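Local atomic coordinates of recombination protein uvsY (Enterobacteria phage T4, PDB entry 4ZWS), a protein that promotes assembly of UvsX recombinase filaments on single-stranded DNA and helps UvsX displace bound gp32 during phage T4 DNA synthesis. Residues E8-D13 and S33-K38; N37-I42 and F109-L114; A59-Y64 and T85-D90; A51-A56 and L94-S99. All blocks are in the same frame, centred on the assembly; numbering follows the deposited sequence.

Contact 1 (E8-D13 and S33-K38); sequences EELKKD and SKWLNK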
loop_
_atom_site.group_PDB
_atom_site.type_symbol
_atom_site.label_atom_id
_atom_site.label_comp_id
_atom_site.label_asym_id
_atom_site.label_seq_id
_atom_site.Cartn_x
_atom_site.Cartn_y
_atom_site.Cartn_z
ATOM N N GLU A 8 -1.191 -0.498 -31.456
ATOM C CA GLU A 8 -1.734 0.192 -32.600
ATOM C C GLU A 8 -3.247 0.332 -32.495
ATOM O O GLU A 8 -3.804 1.391 -32.814
ATOM C CB GLU A 8 -1.325 -0.535 -33.878
ATOM C CG GLU A 8 -1.187 0.403 -35.053
ATOM C CD GLU A 8 -0.279 1.589 -34.746
ATOM O OE1 GLU A 8 0.776 1.396 -34.089
ATOM O OE2 GLU A 8 -0.652 2.723 -35.140
ATOM N N GLU A 9 -3.906 -0.717 -32.018
ATOM C CA GLU A 9 -5.355 -0.693 -31.892
ATOM C C GLU A 9 -5.841 0.360 -30.888
ATOM O O GLU A 9 -6.793 1.095 -31.172
ATOM C CB GLU A 9 -5.884 -2.061 -31.496
ATOM C CG GLU A 9 -7.392 -2.123 -31.504
ATOM C CD GLU A 9 -7.935 -3.510 -31.232
ATOM O OE1 GLU A 9 -9.175 -3.653 -31.174
ATOM O OE2 GLU A 9 -7.129 -4.456 -31.080
ATOM N N LEU A 10 -5.214 0.417 -29.712
ATOM C CA LEU A 10 -5.593 1.407 -28.711
ATOM C C LEU A 10 -5.365 2.830 -29.203
ATOM O O LEU A 10 -6.202 3.717 -28.978
ATOM C CB LEU A 10 -4.813 1.208 -27.414
ATOM C CG LEU A 10 -5.217 2.155 -26.276
ATOM C CD1 LEU A 10 -6.653 1.918 -25.853
ATOM C CD2 LEU A 10 -4.282 2.055 -25.097
ATOM N N LYS A 11 -4.244 3.035 -29.893
ATOM C CA LYS A 11 -3.885 4.358 -30.395
ATOM C C LYS A 11 -4.963 4.882 -31.320
ATOM O O LYS A 11 -5.346 6.044 -31.255
ATOM C CB LYS A 11 -2.552 4.311 -31.139
ATOM C CG LYS A 11 -2.072 5.654 -31.638
ATOM C CD LYS A 11 -0.990 5.473 -32.679
ATOM C CE LYS A 11 -0.076 6.664 -32.749
ATOM N NZ LYS A 11 0.953 6.489 -33.811
ATOM N N LYS A 12 -5.472 3.994 -32.162
ATOM C CA LYS A 12 -6.551 4.335 -33.062
ATOM C C LYS A 12 -7.830 4.601 -32.262
ATOM O O LYS A 12 -8.536 5.570 -32.532
ATOM C CB LYS A 12 -6.712 3.214 -34.098
ATOM C CG LYS A 12 -7.868 3.337 -35.061
ATOM C CD LYS A 12 -7.914 2.129 -35.993
ATOM C CE LYS A 12 -7.920 0.775 -35.239
ATOM N NZ LYS A 12 -9.070 0.527 -34.306
ATOM N N ASP A 13 -8.093 3.776 -31.249
ATOM C CA ASP A 13 -9.339 3.834 -30.474
ATOM C C ASP A 13 -9.540 5.108 -29.652
ATOM O O ASP A 13 -10.661 5.602 -29.533
ATOM C CB ASP A 13 -9.412 2.647 -29.512
ATOM C CG ASP A 13 -9.849 1.359 -30.182
ATOM O OD1 ASP A 13 -10.315 1.399 -31.344
ATOM O OD2 ASP A 13 -9.680 0.292 -29.546
ATOM N N SER A 33 -15.993 -2.001 -23.153
ATOM C CA SER A 33 -16.494 -3.357 -23.286
ATOM C C SER A 33 -15.553 -4.216 -24.160
ATOM O O SER A 33 -15.234 -5.351 -23.803
ATOM C CB SER A 33 -17.913 -3.316 -23.829
ATOM O OG SER A 33 -18.333 -4.600 -24.194
ATOM N N LYS A 34 -15.111 -3.667 -25.296
ATOM C CA LYS A 34 -14.236 -4.385 -26.225
ATOM C C LYS A 34 -12.943 -4.816 -25.540
ATOM O O LYS A 34 -12.520 -5.965 -25.649
ATOM C CB LYS A 34 -13.876 -3.523 -27.428
ATOM C CG LYS A 34 -13.309 -4.326 -28.589
ATOM C CD LYS A 34 -12.036 -3.721 -29.124
ATOM C CE LYS A 34 -12.231 -2.378 -29.746
ATOM N NZ LYS A 34 -10.909 -1.814 -30.108
ATOM N N TRP A 35 -12.311 -3.876 -24.845
ATOM C CA TRP A 35 -11.043 -4.143 -24.175
ATOM C C TRP A 35 -11.246 -4.978 -22.916
ATOM O O TRP A 35 -10.362 -5.724 -22.515
ATOM C CB TRP A 35 -10.312 -2.838 -23.855
ATOM C CG TRP A 35 -9.674 -2.230 -25.071
ATOM C CD1 TRP A 35 -10.214 -1.297 -25.899
ATOM C CD2 TRP A 35 -8.368 -2.517 -25.589
ATOM N NE1 TRP A 35 -9.332 -0.983 -26.900
ATOM C CE2 TRP A 35 -8.189 -1.719 -26.731
ATOM C CE3 TRP A 35 -7.335 -3.368 -25.195
ATOM C CZ2 TRP A 35 -7.020 -1.750 -27.486
ATOM C CZ3 TRP A 35 -6.171 -3.396 -25.949
ATOM C CH2 TRP A 35 -6.026 -2.592 -27.080
ATOM N N LEU A 36 -12.421 -4.878 -22.310
ATOM C CA LEU A 36 -12.726 -5.739 -21.187
ATOM C C LEU A 36 -12.727 -7.188 -21.649
ATOM O O LEU A 36 -12.203 -8.059 -20.954
ATOM C CB LEU A 36 -14.065 -5.352 -20.570
ATOM C CG LEU A 36 -14.417 -6.002 -19.238
ATOM C CD1 LEU A 36 -13.299 -5.819 -18.226
ATOM C CD2 LEU A 36 -15.683 -5.362 -18.728
ATOM N N ASN A 37 -13.243 -7.427 -22.852
ATOM C CA ASN A 37 -13.228 -8.764 -23.459
ATOM C C ASN A 37 -11.845 -9.276 -23.820
ATOM O O ASN A 37 -11.562 -10.453 -23.619
ATOM C CB ASN A 37 -14.124 -8.792 -24.686
ATOM C CG ASN A 37 -15.570 -8.711 -24.315
ATOM O OD1 ASN A 37 -15.918 -8.950 -23.158
ATOM N ND2 ASN A 37 -16.421 -8.322 -25.265
ATOM N N LYS A 38 -10.997 -8.410 -24.366
ATOM C CA LYS A 38 -9.617 -8.793 -24.641
ATOM C C LYS A 38 -8.992 -9.309 -23.350
ATOM O O LYS A 38 -8.468 -10.416 -23.308
ATOM C CB LYS A 38 -8.809 -7.618 -25.183
ATOM C CG LYS A 38 -9.074 -7.282 -26.627
ATOM C CD LYS A 38 -8.298 -6.040 -27.038
ATOM C CE LYS A 38 -8.149 -5.922 -28.548
ATOM N NZ LYS A 38 -9.448 -5.919 -29.276
#

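Contact 2 (N37-I42 and F109-L114); sequences NKHSSI and FCSGAL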
loop_
_atom_site.group_PDB
_atom_site.type_symbol
_atom_site.label_atom_id
_atom_site.label_comp_id
_atom_site.label_asym_id
_atom_site.label_seq_id
_atom_site.Cartn_x
_atom_site.Cartn_y
_atom_site.Cartn_z
ATOM N N ASN A 37 -13.243 -7.427 -22.852
ATOM C CA ASN A 37 -13.228 -8.764 -23.459
ATOM C C ASN A 37 -11.845 -9.276 -23.820
ATOM O O ASN A 37 -11.562 -10.453 -23.619
ATOM C CB ASN A 37 -14.124 -8.792 -24.686
ATOM C CG ASN A 37 -15.570 -8.711 -24.315
ATOM O OD1 ASN A 37 -15.918 -8.950 -23.158
ATOM N ND2 ASN A 37 -16.421 -8.322 -25.265
ATOM N N LYS A 38 -10.997 -8.410 -24.366
ATOM C CA LYS A 38 -9.617 -8.793 -24.641
ATOM C C LYS A 38 -8.992 -9.309 -23.350
ATOM O O LYS A 38 -8.468 -10.416 -23.308
ATOM C CB LYS A 38 -8.809 -7.618 -25.183
ATOM C CG LYS A 38 -9.074 -7.282 -26.627
ATOM C CD LYS A 38 -8.298 -6.040 -27.038
ATOM C CE LYS A 38 -8.149 -5.922 -28.548
ATOM N NZ LYS A 38 -9.448 -5.919 -29.276
ATOM N N HIS A 39 -9.110 -8.504 -22.298
ATOM C CA HIS A 39 -8.557 -8.777 -20.971
ATOM C C HIS A 39 -9.060 -10.121 -20.450
ATOM O O HIS A 39 -8.301 -10.950 -19.963
ATOM C CB HIS A 39 -8.941 -7.621 -20.042
ATOM C CG HIS A 39 -8.348 -7.688 -18.669
ATOM N ND1 HIS A 39 -8.935 -8.378 -17.632
ATOM C CD2 HIS A 39 -7.239 -7.107 -18.150
ATOM C CE1 HIS A 39 -8.206 -8.236 -16.541
ATOM N NE2 HIS A 39 -7.170 -7.469 -16.827
ATOM N N SER A 40 -10.349 -10.344 -20.616
ATOM C CA SER A 40 -11.002 -11.555 -20.163
ATOM C C SER A 40 -10.437 -12.765 -20.919
ATOM O O SER A 40 -10.188 -13.820 -20.329
ATOM C CB SER A 40 -12.502 -11.423 -20.361
ATOM O OG SER A 40 -13.182 -12.466 -19.723
ATOM N N SER A 41 -10.277 -12.618 -22.234
ATOM C CA SER A 41 -9.720 -13.683 -23.068
ATOM C C SER A 41 -8.286 -14.027 -22.711
ATOM O O SER A 41 -7.909 -15.193 -22.676
ATOM C CB SER A 41 -9.741 -13.281 -24.541
ATOM O OG SER A 41 -11.044 -13.377 -25.059
ATOM N N ILE A 42 -7.500 -12.998 -22.431
ATOM C CA ILE A 42 -6.109 -13.171 -22.077
ATOM C C ILE A 42 -6.005 -13.963 -20.772
ATOM O O ILE A 42 -5.180 -14.864 -20.679
ATOM C CB ILE A 42 -5.398 -11.808 -22.004
ATOM C CG1 ILE A 42 -5.351 -11.200 -23.410
ATOM C CG2 ILE A 42 -4.004 -11.938 -21.410
ATOM C CD1 ILE A 42 -4.910 -9.740 -23.456
ATOM N N PHE A 109 -1.206 -4.525 -20.426
ATOM C CA PHE A 109 -1.483 -3.490 -21.404
ATOM C C PHE A 109 -2.980 -3.207 -21.462
ATOM O O PHE A 109 -3.388 -2.051 -21.523
ATOM C CB PHE A 109 -0.974 -3.864 -22.791
ATOM C CG PHE A 109 -1.201 -2.784 -23.804
ATOM C CD1 PHE A 109 -2.333 -2.799 -24.610
ATOM C CD2 PHE A 109 -0.310 -1.721 -23.917
ATOM C CE1 PHE A 109 -2.564 -1.781 -25.533
ATOM C CE2 PHE A 109 -0.533 -0.704 -24.838
ATOM C CZ PHE A 109 -1.663 -0.740 -25.649
ATOM N N CYS A 110 -3.789 -4.257 -21.437
ATOM C CA CYS A 110 -5.235 -4.097 -21.478
ATOM C C CYS A 110 -5.776 -3.419 -20.219
ATOM O O CYS A 110 -6.764 -2.679 -20.301
ATOM C CB CYS A 110 -5.921 -5.452 -21.653
ATOM S SG CYS A 110 -5.669 -6.186 -23.266
ATOM N N SER A 111 -5.146 -3.662 -19.063
ATOM C CA SER A 111 -5.519 -2.917 -17.859
ATOM C C SER A 111 -5.318 -1.452 -18.113
ATOM O O SER A 111 -6.218 -0.647 -17.863
ATOM C CB SER A 111 -4.729 -3.335 -16.632
ATOM O OG SER A 111 -5.246 -4.536 -16.106
ATOM N N GLY A 112 -4.151 -1.125 -18.655
ATOM C CA GLY A 112 -3.823 0.243 -18.981
ATOM C C GLY A 112 -4.792 0.823 -19.984
ATOM O O GLY A 112 -5.198 1.983 -19.874
ATOM N N ALA A 113 -5.180 0.004 -20.953
ATOM C CA ALA A 113 -6.117 0.435 -21.969
ATOM C C ALA A 113 -7.442 0.804 -21.314
ATOM O O ALA A 113 -8.049 1.827 -21.631
ATOM C CB ALA A 113 -6.310 -0.646 -23.012
ATOM N N LEU A 114 -7.891 -0.043 -20.398
ATOM C CA LEU A 114 -9.128 0.224 -19.693
ATOM C C LEU A 114 -9.039 1.528 -18.910
ATOM O O LEU A 114 -10.002 2.290 -18.862
ATOM C CB LEU A 114 -9.478 -0.949 -18.794
ATOM C CG LEU A 114 -9.928 -2.165 -19.621
ATOM C CD1 LEU A 114 -10.012 -3.395 -18.768
ATOM C CD2 LEU A 114 -11.254 -1.920 -20.319
#

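Contact 3 (A59-Y64 and T85-D90); sequences ARLDYY and TVLSAD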
loop_
_atom_site.group_PDB
_atom_site.type_symbol
_atom_site.label_atom_id
_atom_site.label_comp_id
_atom_site.label_asym_id
_atom_site.label_seq_id
_atom_site.Cartn_x
_atom_site.Cartn_y
_atom_site.Cartn_z
ATOM N N ALA A 59 7.560 -33.145 -17.729
ATOM C CA ALA A 59 8.285 -33.867 -18.761
ATOM C C ALA A 59 9.802 -33.662 -18.688
ATOM O O ALA A 59 10.561 -34.638 -18.740
ATOM C CB ALA A 59 7.768 -33.476 -20.130
ATOM N N ARG A 60 10.241 -32.413 -18.522
ATOM C CA ARG A 60 11.672 -32.111 -18.455
ATOM C C ARG A 60 12.339 -32.623 -17.170
ATOM O O ARG A 60 13.479 -33.098 -17.202
ATOM C CB ARG A 60 11.912 -30.615 -18.629
ATOM C CG ARG A 60 11.227 -30.063 -19.872
ATOM C CD ARG A 60 11.530 -30.913 -21.083
ATOM N NE ARG A 60 12.912 -30.730 -21.503
ATOM C CZ ARG A 60 13.598 -31.602 -22.234
ATOM N NH1 ARG A 60 13.027 -32.736 -22.621
ATOM N NH2 ARG A 60 14.858 -31.344 -22.565
ATOM N N LEU A 61 11.644 -32.527 -16.041
ATOM C CA LEU A 61 12.200 -33.050 -14.802
ATOM C C LEU A 61 12.427 -34.558 -14.952
ATOM O O LEU A 61 13.438 -35.088 -14.482
ATOM C CB LEU A 61 11.313 -32.718 -13.609
ATOM C CG LEU A 61 11.838 -33.147 -12.234
ATOM C CD1 LEU A 61 11.633 -32.064 -11.222
ATOM C CD2 LEU A 61 11.063 -34.370 -11.773
ATOM N N ASP A 62 11.510 -35.246 -15.632
ATOM C CA ASP A 62 11.687 -36.678 -15.847
ATOM C C ASP A 62 12.895 -36.922 -16.730
ATOM O O ASP A 62 13.638 -37.884 -16.527
ATOM C CB ASP A 62 10.448 -37.296 -16.489
ATOM C CG ASP A 62 9.330 -37.511 -15.498
ATOM O OD1 ASP A 62 8.164 -37.671 -15.936
ATOM O OD2 ASP A 62 9.619 -37.490 -14.278
ATOM N N TYR A 63 13.094 -36.031 -17.693
ATOM C CA TYR A 63 14.214 -36.126 -18.611
ATOM C C TYR A 63 15.575 -35.933 -17.948
ATOM O O TYR A 63 16.499 -36.702 -18.196
ATOM C CB TYR A 63 14.070 -35.104 -19.731
ATOM C CG TYR A 63 15.326 -34.992 -20.565
ATOM C CD1 TYR A 63 15.651 -35.967 -21.500
ATOM C CD2 TYR A 63 16.197 -33.914 -20.404
ATOM C CE1 TYR A 63 16.804 -35.874 -22.257
ATOM C CE2 TYR A 63 17.352 -33.812 -21.152
ATOM C CZ TYR A 63 17.654 -34.794 -22.081
ATOM O OH TYR A 63 18.805 -34.700 -22.836
ATOM N N TYR A 64 15.682 -34.916 -17.095
ATOM C CA TYR A 64 16.915 -34.635 -16.370
ATOM C C TYR A 64 17.229 -35.516 -15.180
ATOM O O TYR A 64 18.320 -35.412 -14.615
ATOM C CB TYR A 64 16.923 -33.175 -15.885
ATOM C CG TYR A 64 17.020 -32.171 -16.995
ATOM C CD1 TYR A 64 15.976 -31.285 -17.275
ATOM C CD2 TYR A 64 18.167 -32.114 -17.782
ATOM C CE1 TYR A 64 16.083 -30.362 -18.317
ATOM C CE2 TYR A 64 18.282 -31.200 -18.815
ATOM C CZ TYR A 64 17.244 -30.330 -19.074
ATOM O OH TYR A 64 17.386 -29.445 -20.099
ATOM N N THR A 85 17.870 -24.081 -11.699
ATOM C CA THR A 85 18.624 -23.402 -12.754
ATOM C C THR A 85 18.504 -24.134 -14.082
ATOM O O THR A 85 18.318 -23.517 -15.123
ATOM C CB THR A 85 20.113 -23.271 -12.408
ATOM O OG1 THR A 85 20.250 -22.531 -11.200
ATOM C CG2 THR A 85 20.861 -22.542 -13.513
ATOM N N VAL A 86 18.602 -25.452 -14.043
ATOM C CA VAL A 86 18.582 -26.235 -15.268
ATOM C C VAL A 86 17.210 -26.167 -15.942
ATOM O O VAL A 86 17.111 -25.951 -17.153
ATOM C CB VAL A 86 18.987 -27.704 -14.982
ATOM C CG1 VAL A 86 18.682 -28.606 -16.171
ATOM C CG2 VAL A 86 20.465 -27.764 -14.651
ATOM N N LEU A 87 16.159 -26.335 -15.149
ATOM C CA LEU A 87 14.794 -26.253 -15.652
ATOM C C LEU A 87 14.463 -24.871 -16.228
ATOM O O LEU A 87 13.826 -24.772 -17.279
ATOM C CB LEU A 87 13.801 -26.598 -14.545
ATOM C CG LEU A 87 13.705 -28.089 -14.268
ATOM C CD1 LEU A 87 12.715 -28.340 -13.167
ATOM C CD2 LEU A 87 13.327 -28.831 -15.548
ATOM N N SER A 88 14.892 -23.809 -15.552
ATOM C CA SER A 88 14.563 -22.471 -16.017
ATOM C C SER A 88 15.228 -22.154 -17.353
ATOM O O SER A 88 14.744 -21.300 -18.093
ATOM C CB SER A 88 14.957 -21.426 -14.980
ATOM O OG SER A 88 14.284 -21.642 -13.754
ATOM N N ALA A 89 16.316 -22.860 -17.674
ATOM C CA ALA A 89 17.056 -22.613 -18.912
ATOM C C ALA A 89 16.673 -23.578 -20.030
ATOM O O ALA A 89 17.061 -23.395 -21.179
ATOM C CB ALA A 89 18.549 -22.691 -18.655
ATOM N N ASP A 90 15.915 -24.605 -19.689
ATOM C CA ASP A 90 15.536 -25.629 -20.654
ATOM C C ASP A 90 14.724 -25.051 -21.820
ATOM O O ASP A 90 13.835 -24.230 -21.602
ATOM C CB ASP A 90 14.745 -26.720 -19.942
ATOM C CG ASP A 90 14.297 -27.809 -20.870
ATOM O OD1 ASP A 90 15.068 -28.769 -21.059
ATOM O OD2 ASP A 90 13.174 -27.706 -21.404
#

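Contact 4 (A51-A56 and L94-S99); sequences AQKKVA and LKVDTS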
loop_
_atom_site.group_PDB
_atom_site.type_symbol
_atom_site.label_atom_id
_atom_site.label_comp_id
_atom_site.label_asym_id
_atom_site.label_seq_id
_atom_site.Cartn_x
_atom_site.Cartn_y
_atom_site.Cartn_z
ATOM N N ALA A 51 -1.088 -24.444 -17.595
ATOM C CA ALA A 51 -1.297 -25.882 -17.622
ATOM C C ALA A 51 -0.224 -26.518 -18.508
ATOM O O ALA A 51 0.334 -27.568 -18.167
ATOM C CB ALA A 51 -2.684 -26.217 -18.122
ATOM N N GLN A 52 0.052 -25.893 -19.648
ATOM C CA GLN A 52 1.076 -26.390 -20.553
ATOM C C GLN A 52 2.442 -26.362 -19.896
ATOM O O GLN A 52 3.286 -27.228 -20.133
ATOM C CB GLN A 52 1.130 -25.572 -21.830
ATOM C CG GLN A 52 0.151 -25.990 -22.868
ATOM C CD GLN A 52 0.304 -25.175 -24.119
ATOM O OE1 GLN A 52 1.379 -24.630 -24.378
ATOM N NE2 GLN A 52 -0.763 -25.086 -24.911
ATOM N N LYS A 53 2.658 -25.338 -19.088
ATOM C CA LYS A 53 3.900 -25.191 -18.356
ATOM C C LYS A 53 4.049 -26.297 -17.328
ATOM O O LYS A 53 5.157 -26.777 -17.106
ATOM C CB LYS A 53 3.975 -23.835 -17.663
ATOM C CG LYS A 53 5.297 -23.590 -17.018
ATOM C CD LYS A 53 5.343 -22.238 -16.373
ATOM C CE LYS A 53 6.626 -22.029 -15.602
ATOM N NZ LYS A 53 6.579 -20.717 -14.935
ATOM N N LYS A 54 2.949 -26.694 -16.684
ATOM C CA LYS A 54 3.076 -27.748 -15.689
ATOM C C LYS A 54 3.310 -29.108 -16.317
ATOM O O LYS A 54 3.889 -29.990 -15.678
ATOM C CB LYS A 54 1.822 -27.830 -14.806
ATOM C CG LYS A 54 1.632 -26.639 -13.924
ATOM C CD LYS A 54 0.567 -26.871 -12.875
ATOM C CE LYS A 54 0.317 -25.592 -12.079
ATOM N NZ LYS A 54 -0.632 -25.839 -10.955
ATOM N N VAL A 55 3.094 -29.188 -17.622
ATOM C CA VAL A 55 3.285 -30.427 -18.341
ATOM C C VAL A 55 4.713 -30.433 -18.841
ATOM O O VAL A 55 5.378 -31.471 -18.825
ATOM C CB VAL A 55 2.270 -30.570 -19.506
ATOM C CG1 VAL A 55 2.651 -31.703 -20.465
ATOM C CG2 VAL A 55 0.893 -30.795 -18.948
ATOM N N ALA A 56 5.198 -29.260 -19.234
ATOM C CA ALA A 56 6.566 -29.161 -19.681
ATOM C C ALA A 56 7.510 -29.427 -18.510
ATOM O O ALA A 56 8.458 -30.202 -18.638
ATOM C CB ALA A 56 6.821 -27.795 -20.290
ATOM N N LEU A 94 11.516 -22.878 -21.042
ATOM C CA LEU A 94 11.766 -21.470 -21.300
ATOM C C LEU A 94 10.766 -20.926 -22.303
ATOM O O LEU A 94 10.267 -19.801 -22.156
ATOM C CB LEU A 94 13.197 -21.285 -21.801
ATOM C CG LEU A 94 13.759 -19.885 -21.979
ATOM C CD1 LEU A 94 13.498 -19.058 -20.747
ATOM C CD2 LEU A 94 15.252 -20.022 -22.198
ATOM N N LYS A 95 10.452 -21.734 -23.314
ATOM C CA LYS A 95 9.524 -21.289 -24.339
ATOM C C LYS A 95 8.139 -21.095 -23.756
ATOM O O LYS A 95 7.498 -20.065 -23.986
ATOM C CB LYS A 95 9.464 -22.298 -25.487
ATOM C CG LYS A 95 8.447 -21.916 -26.536
ATOM C CD LYS A 95 8.518 -22.791 -27.747
ATOM C CE LYS A 95 7.584 -22.266 -28.819
ATOM N NZ LYS A 95 7.691 -23.070 -30.062
ATOM N N VAL A 96 7.702 -22.065 -22.960
ATOM C CA VAL A 96 6.371 -22.008 -22.379
ATOM C C VAL A 96 6.287 -20.871 -21.370
ATOM O O VAL A 96 5.270 -20.190 -21.282
ATOM C CB VAL A 96 5.984 -23.329 -21.696
ATOM C CG1 VAL A 96 4.534 -23.278 -21.313
ATOM C CG2 VAL A 96 6.185 -24.469 -22.645
ATOM N N ASP A 97 7.358 -20.642 -20.613
ATOM C CA ASP A 97 7.266 -19.595 -19.614
ATOM C C ASP A 97 7.473 -18.227 -20.196
ATOM O O ASP A 97 7.060 -17.257 -19.593
ATOM C CB ASP A 97 8.310 -19.791 -18.514
ATOM C CG ASP A 97 8.049 -18.909 -17.296
ATOM O OD1 ASP A 97 6.943 -18.985 -16.711
ATOM O OD2 ASP A 97 8.946 -18.098 -16.952
ATOM N N THR A 98 7.902 -18.146 -21.446
ATOM C CA THR A 98 8.061 -16.833 -22.029
ATOM C C THR A 98 6.699 -16.411 -22.543
ATOM O O THR A 98 6.238 -15.306 -22.269
ATOM C CB THR A 98 9.115 -16.813 -23.143
ATOM O OG1 THR A 98 10.393 -17.155 -22.595
ATOM C CG2 THR A 98 9.199 -15.439 -23.760
ATOM N N SER A 99 6.064 -17.313 -23.284
ATOM C CA SER A 99 4.705 -17.107 -23.757
ATOM C C SER A 99 3.841 -16.653 -22.588
ATOM O O SER A 99 3.174 -15.621 -22.691
ATOM C CB SER A 99 4.158 -18.362 -24.431
ATOM O OG SER A 99 4.218 -19.430 -23.526
#

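Contact 1 (E8-D13 and S33-K38)
Glu9 reaches from the short helix 3-14 across to the long helix 21-64, and its side chain finds a partner at nearly every atom. CB and then CG skirt the indole of Trp35, with Glu9 CG 4.1 Å from Trp35 CZ2 in an oblique approach. CG stands anti to the backbone N (chi1 -174°) and the chain runs on extended, which carries the carboxylate past the ring to two lysines. There Glu9 OE1 accepts from Lys34 NZ at 2.7 Å on its anti side and from Lys38 NZ at 3.0 Å on its syn side, both from the same face of the carboxylate, while OE2 lies beside Lys38 CE.

One turn on, Asp13 OD2 repeats the double grip. It meets Lys34 NZ at 2.5 Å on the syn side and gives its anti lone pair to the indole N-H, with Trp35 NE1 3.0 Å from Asp13 OD2 and the bond fairly straight at 156°. The carboxylate stands nearly perpendicular to the ring, 86° between planes. Leu10 CD1 covers one face of Trp35 toward its rim, and Lys38 CD covers the other.

The segments run antiparallel with axes 12.7 Å apart, a gap spanned chiefly by Glu9, Trp35 and the two lysines. Leu10 also packs on Leu36 of a neighbouring subunit, and Trp35 on Ala113 and Ile117 of helix 91-135.

Because Lys34 serves both acids and each acid has a second donor, the charges are probably mutually stabilised, tethering the N-terminal helix while the indole is fixed at its N-H and both faces.

Contact 2 (N37-I42 and F109-L114)
The long antiparallel hairpin of helices 21-64 and 91-135 has one of its buried layers where Cys110 meets Lys38, His39 and Ile42. Cys110 SG lies 3.6 Å from Ile42 CD1 and 3.9 Å from Lys38 CB, so the sulfur touches two residues a helical turn apart. Its chi1 of -69° sets SG anti to the carbonyl carbon and turns it toward that ridge. The indole of Trp35 adds a further wall beside the sulfur. Lys38 offers only CB here; its NZ leads away to the salt bridge with Glu9.

His39 meets the base of the same cysteine side chain, at CB rather than at the sulfur. Its own CB is 4.1 Å from Cys110 CB, and that cysteine carbon also sits at the edge of the imidazole, close to the ring plane.

The segments cross at -159° with axes 9.4 Å apart, a geometry close to that of a left-handed antiparallel coiled coil, and the CA atoms of His39 and Cys110 come within 5.8 Å. Seven such chains assemble into the heptameric alpha barrel, to which this hairpin probably contributes most of the helix.

Further along, His39 NE2 approaches Ser111 OG obliquely at 3.6 Å, a van der Waals approach with no hydrogen bond across the segments. The imidazole also makes an edge-to-face pair with Phe133 of another subunit, and Leu114 packs on the same phenylalanine.

Contact 3 (A59-Y64 and T85-D90)
Asp90 OD1 is the tight point of this contact, gripped by three donors from Arg60 and Tyr64. Arg60 comes side-on with both NE and NH2; Arg60 NE is 2.9 Å from Asp90 OD1, and that oxygen lies almost in the guanidinium plane. These bonds meet the syn side of the oxygen. Tyr64 OH takes the anti lone pair, 2.6 Å from Asp90 OD1, with the phenol ring at 90° to the carboxylate. Bends at chi2 and chi3 of Arg60 bring the guanidinium round to its partner.

Asp90 is also the N-cap of helix 91-135, its OD2 accepting from the backbone N of Val93. The cluster therefore ties the far end of helix 21-64 to the turn between helix 83-89 and the next long helix.

Beside this polar cluster, Val86 CG1 makes a CH-pi contact 3.6 Å from the centroid of the Tyr64 ring and 8° off its normal, while Tyr63 CD2 covers the opposite face. Leu87 CD2 fits between Tyr64 and Arg60, 3.8 Å from Arg60 CB.

The packing is slacker toward solvent. There the side chain of the exposed Leu61 stays more distant, and Leu61 CD1 comes no nearer than 4.3 Å to Leu87 CD1.

Contact 4 (A51-A56 and L94-S99)
With chi1 of Lys53 at -174°, its CG stands opposite the backbone N and leads into an extended chain that delivers NZ to Asp97, whose carboxyl carbon is itself trans to its amide nitrogen. The two torsions bring ammonium and carboxylate to the same edge of the helix pair. Lys53 NZ lies 2.5 Å from Asp97 OD1 in a salt bridge, approaching from well above the carboxylate plane, 59° out of it. Only OD1 takes part across the contact, since Asp97 OD2 is turned away from the lysine. It is placed instead toward Lys54 of a neighbouring subunit, in a long and weak ion pair.

Beside this salt bridge, Val96 fills the centre of the interface with both methyl groups. Val96 CG1 rests against the backbone, 3.6 Å from Lys53 N, and against side chains, 3.7 Å from Lys53 CB and 4.1 Å from Gln52 CB. Its other branch, Val96 CG2, meets Ala56 CB at 4.1 Å.

The segments come close in this stretch of the antiparallel hairpin formed by helices 21-64 and 91-135, with axes 9.2 Å apart and a crossing angle of -163°, much as in a left-handed coiled coil. The CA atoms of Lys53 and Val96 come within 5.7 Å.

Another flank of helix 91-135 faces the neighbouring subunit, where Leu94 packs on Val55 and Thr98 on Leu47 of that chain.

Overall arrangement
From the N terminus, helix 21-64 returns antiparallel past helix 3-14, and contact 1 closes this first loop. Contact 2 opens at Asn37 and Lys38, residues it shares with contact 1, and closes the largest loop, joining helix 21-64 to helix 91-135. Within that loop lies contact 4, and within contact 4 in turn lies contact 3, like successive rungs of one hairpin. Contact 3 brings in helix 83-89 at the hairpin's far end, its centre about 38 Å from that of contact 1. Contacts 1 and 2 touch through Trp35, and contacts 3 and 4 through Leu94. All four also meet a neighbouring subunit.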